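Local coordinates for blue copper protein (Hyphomicrobium denitrificans, PDB 3EF4), which binds a single copper ion per molecule and probably carries electrons in the periplasm, as expected of a pseudoazurin, at residues V26-T31 with V91-P96. Sequence-based numbering, arbitrary orientation.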
ATOM      1  N   VAL A  26       8.058  -8.163   0.493  1.00 12.57           N
ATOM      2  CA  VAL A  26       8.812  -8.249   1.711  1.00 13.99           C
ATOM      3  C   VAL A  26       8.652  -9.640   2.327  1.00 15.24           C
ATOM      4  O   VAL A  26       7.907 -10.496   1.833  1.00 16.66           O
ATOM      5  CB  VAL A  26       8.420  -7.176   2.734  1.00 14.05           C
ATOM      6  CG1 VAL A  26       8.377  -5.807   2.090  1.00 13.99           C
ATOM      7  CG2 VAL A  26       7.057  -7.487   3.348  1.00 16.52           C
ATOM      8  N   GLU A  27       9.425  -9.847   3.382  1.00 17.47           N
ATOM      9  CA  GLU A  27       9.278 -11.137   4.085  1.00 18.68           C
ATOM     10  C   GLU A  27       8.825 -10.849   5.509  1.00 17.79           C
ATOM     11  O   GLU A  27       8.964  -9.756   6.043  1.00 17.19           O
ATOM     12  CB  GLU A  27      10.570 -11.956   4.083  1.00 24.68           C
ATOM     13  CG  GLU A  27      10.946 -12.476   2.687  1.00 30.01           C
ATOM     14  CD  GLU A  27       9.952 -13.398   2.010  1.00 35.57           C
ATOM     15  OE1 GLU A  27      10.035 -13.706   0.787  1.00 48.04           O
ATOM     16  OE2 GLU A  27       9.009 -13.905   2.648  1.00 39.36           O
ATOM     17  N   ALA A  28       8.254 -11.886   6.122  1.00 18.21           N
ATOM     18  CA  ALA A  28       7.865 -11.713   7.504  1.00 17.83           C
ATOM     19  C   ALA A  28       9.028 -11.259   8.381  1.00 18.13           C
ATOM     20  O   ALA A  28      10.141 -11.765   8.158  1.00 21.84           O
ATOM     21  CB  ALA A  28       7.352 -13.050   8.018  1.00 19.59           C
ATOM     22  N   GLY A  29       8.765 -10.348   9.296  1.00 18.84           N
ATOM     23  CA  GLY A  29       9.753  -9.755  10.153  1.00 20.08           C
ATOM     24  C   GLY A  29      10.340  -8.479   9.594  1.00 20.98           C
ATOM     25  O   GLY A  29      11.070  -7.759  10.290  1.00 23.92           O
ATOM     26  N   ASP A  30      10.027  -8.168   8.307  1.00 18.73           N
ATOM     27  CA  ASP A  30      10.459  -6.912   7.727  1.00 18.14           C
ATOM     28  C   ASP A  30       9.570  -5.776   8.203  1.00 17.17           C
ATOM     29  O   ASP A  30       8.445  -5.924   8.618  1.00 18.45           O
ATOM     30  CB  ASP A  30      10.397  -6.964   6.203  1.00 16.59           C
ATOM     31  CG  ASP A  30      11.481  -7.840   5.604  1.00 18.56           C
ATOM     32  OD1 ASP A  30      11.419  -8.049   4.373  1.00 18.95           O
ATOM     33  OD2 ASP A  30      12.382  -8.332   6.313  1.00 20.92           O
ATOM     34  N   THR A  31      10.100  -4.587   8.100  1.00 21.22           N
ATOM     35  CA  THR A  31       9.280  -3.412   8.309  1.00 21.75           C
ATOM     36  C   THR A  31       9.131  -2.680   6.983  1.00 19.09           C
ATOM     37  O   THR A  31      10.026  -2.643   6.131  1.00 22.93           O
ATOM     38  CB  THR A  31       9.847  -2.402   9.306  1.00 22.83           C
ATOM     39  OG1 THR A  31      11.175  -2.198   8.798  1.00 24.97           O
ATOM     40  CG2 THR A  31      10.080  -2.891  10.705  1.00 24.84           C
ATOM     41  N   VAL A  91       1.441  -4.229  -0.421  1.00  8.83           N
ATOM     42  CA  VAL A  91       2.603  -4.871   0.190  1.00  8.84           C
ATOM     43  C   VAL A  91       2.328  -6.370   0.204  1.00  9.34           C
ATOM     44  O   VAL A  91       1.300  -6.804   0.743  1.00  9.89           O
ATOM     45  CB  VAL A  91       2.853  -4.381   1.613  1.00  9.75           C
ATOM     46  CG1 VAL A  91       4.030  -5.087   2.249  1.00 11.54           C
ATOM     47  CG2 VAL A  91       3.080  -2.879   1.616  1.00 10.75           C
ATOM     48  N   GLN A  92       3.235  -7.148  -0.348  1.00 10.61           N
ATOM     49  CA  GLN A  92       3.168  -8.611  -0.282  1.00 10.33           C
ATOM     50  C   GLN A  92       4.147  -9.119   0.736  1.00 10.74           C
ATOM     51  O   GLN A  92       5.349  -8.877   0.622  1.00 12.00           O
ATOM     52  CB  GLN A  92       3.550  -9.184  -1.629  1.00 10.52           C
ATOM     53  CG  GLN A  92       3.497 -10.712  -1.600  1.00 12.22           C
ATOM     54  CD  GLN A  92       3.756 -11.332  -2.973  1.00 12.56           C
ATOM     55  OE1 GLN A  92       3.682 -10.659  -4.019  1.00 14.53           O
ATOM     56  NE2 GLN A  92       4.000 -12.633  -2.961  1.00 14.83           N
ATOM     57  N   VAL A  93       3.621  -9.837   1.715  1.00 10.67           N
ATOM     58  CA  VAL A  93       4.425 -10.483   2.730  1.00 11.51           C
ATOM     59  C   VAL A  93       4.472 -11.969   2.419  1.00 12.08           C
ATOM     60  O   VAL A  93       3.457 -12.666   2.556  1.00 12.66           O
ATOM     61  CB  VAL A  93       3.855 -10.244   4.145  1.00 11.07           C
ATOM     62  CG1 VAL A  93       4.759 -10.873   5.197  1.00 13.30           C
ATOM     63  CG2 VAL A  93       3.639  -8.765   4.396  1.00 11.00           C
ATOM     64  N   GLY A  94       5.610 -12.452   1.960  1.00 14.41           N
ATOM     65  CA  GLY A  94       5.638 -13.887   1.669  1.00 15.44           C
ATOM     66  C   GLY A  94       4.655 -14.314   0.622  1.00 14.76           C
ATOM     67  O   GLY A  94       4.469 -13.624  -0.386  1.00 17.54           O
ATOM     68  N   LYS A  95       4.000 -15.472   0.834  1.00 15.99           N
ATOM     69  CA  LYS A  95       3.033 -16.041  -0.097  1.00 17.66           C
ATOM     70  C   LYS A  95       1.760 -15.214  -0.206  1.00 15.62           C
ATOM     71  O   LYS A  95       1.249 -14.797   0.827  1.00 15.52           O
ATOM     72  CB  LYS A  95       2.740 -17.477   0.331  1.00 26.61           C
ATOM     73  CG  LYS A  95       1.586 -18.192  -0.232  1.00 36.13           C
ATOM     74  CD  LYS A  95       1.423 -18.746  -1.619  1.00 41.94           C
ATOM     75  CE  LYS A  95      -0.013 -18.527  -2.148  1.00 42.16           C
ATOM     76  NZ  LYS A  95      -0.105 -18.560  -3.627  1.00 51.72           N
ATOM     77  N   PRO A  96       1.267 -14.941  -1.409  1.00 15.08           N
ATOM     78  CA  PRO A  96       0.070 -14.097  -1.588  1.00 14.20           C
ATOM     79  C   PRO A  96      -1.227 -14.858  -1.356  1.00 14.46           C
ATOM     80  O   PRO A  96      -2.027 -15.039  -2.275  1.00 14.21           O
ATOM     81  CB  PRO A  96       0.172 -13.660  -3.049  1.00 15.27           C
ATOM     82  CG  PRO A  96       0.870 -14.807  -3.725  1.00 16.62           C
ATOM     83  CD  PRO A  96       1.853 -15.326  -2.695  1.00 17.37           C
TER
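V26 spans V93 with both of its backbone polar groups: its N gives a nearly straight hydrogen bond to Q92 O at 2.8 Å, and its O takes one from G94 N at 3.0 Å. The same carbonyl receives a CA-H...O contact from V93. Beyond these, each segment also holds a side-chain-to-backbone bond of its own. E27 N donates to D30 OD1 at 2.9 Å, meeting the carboxylate from above its plane, 58° out, within a type II turn from E27 to D30. On the other segment, Q92 NE2 donates to G94 O at 2.8 Å, and that oxygen lies almost in the plane of the Q92 amide. In the cupredoxin fold this is where the parallel strands 18-26 and 88-93 end side by side, away from the copper site. V26 and V93 point to one face of the sheet, where A69 touches both. A chi1 of -49° turns V26 CG1 anti to the carbonyl carbon, leaving CG2 between N and that carbon, where it packs on V93 CG2 at 3.8 Å and V91 CG1 at 4.0 Å. V93 CG1 lies against A28 N at 3.8 Å. The chain of E27, bent at chi2, brings OE2 to 3.5 Å from G94 CA, while OE1 forms a salt bridge with K25.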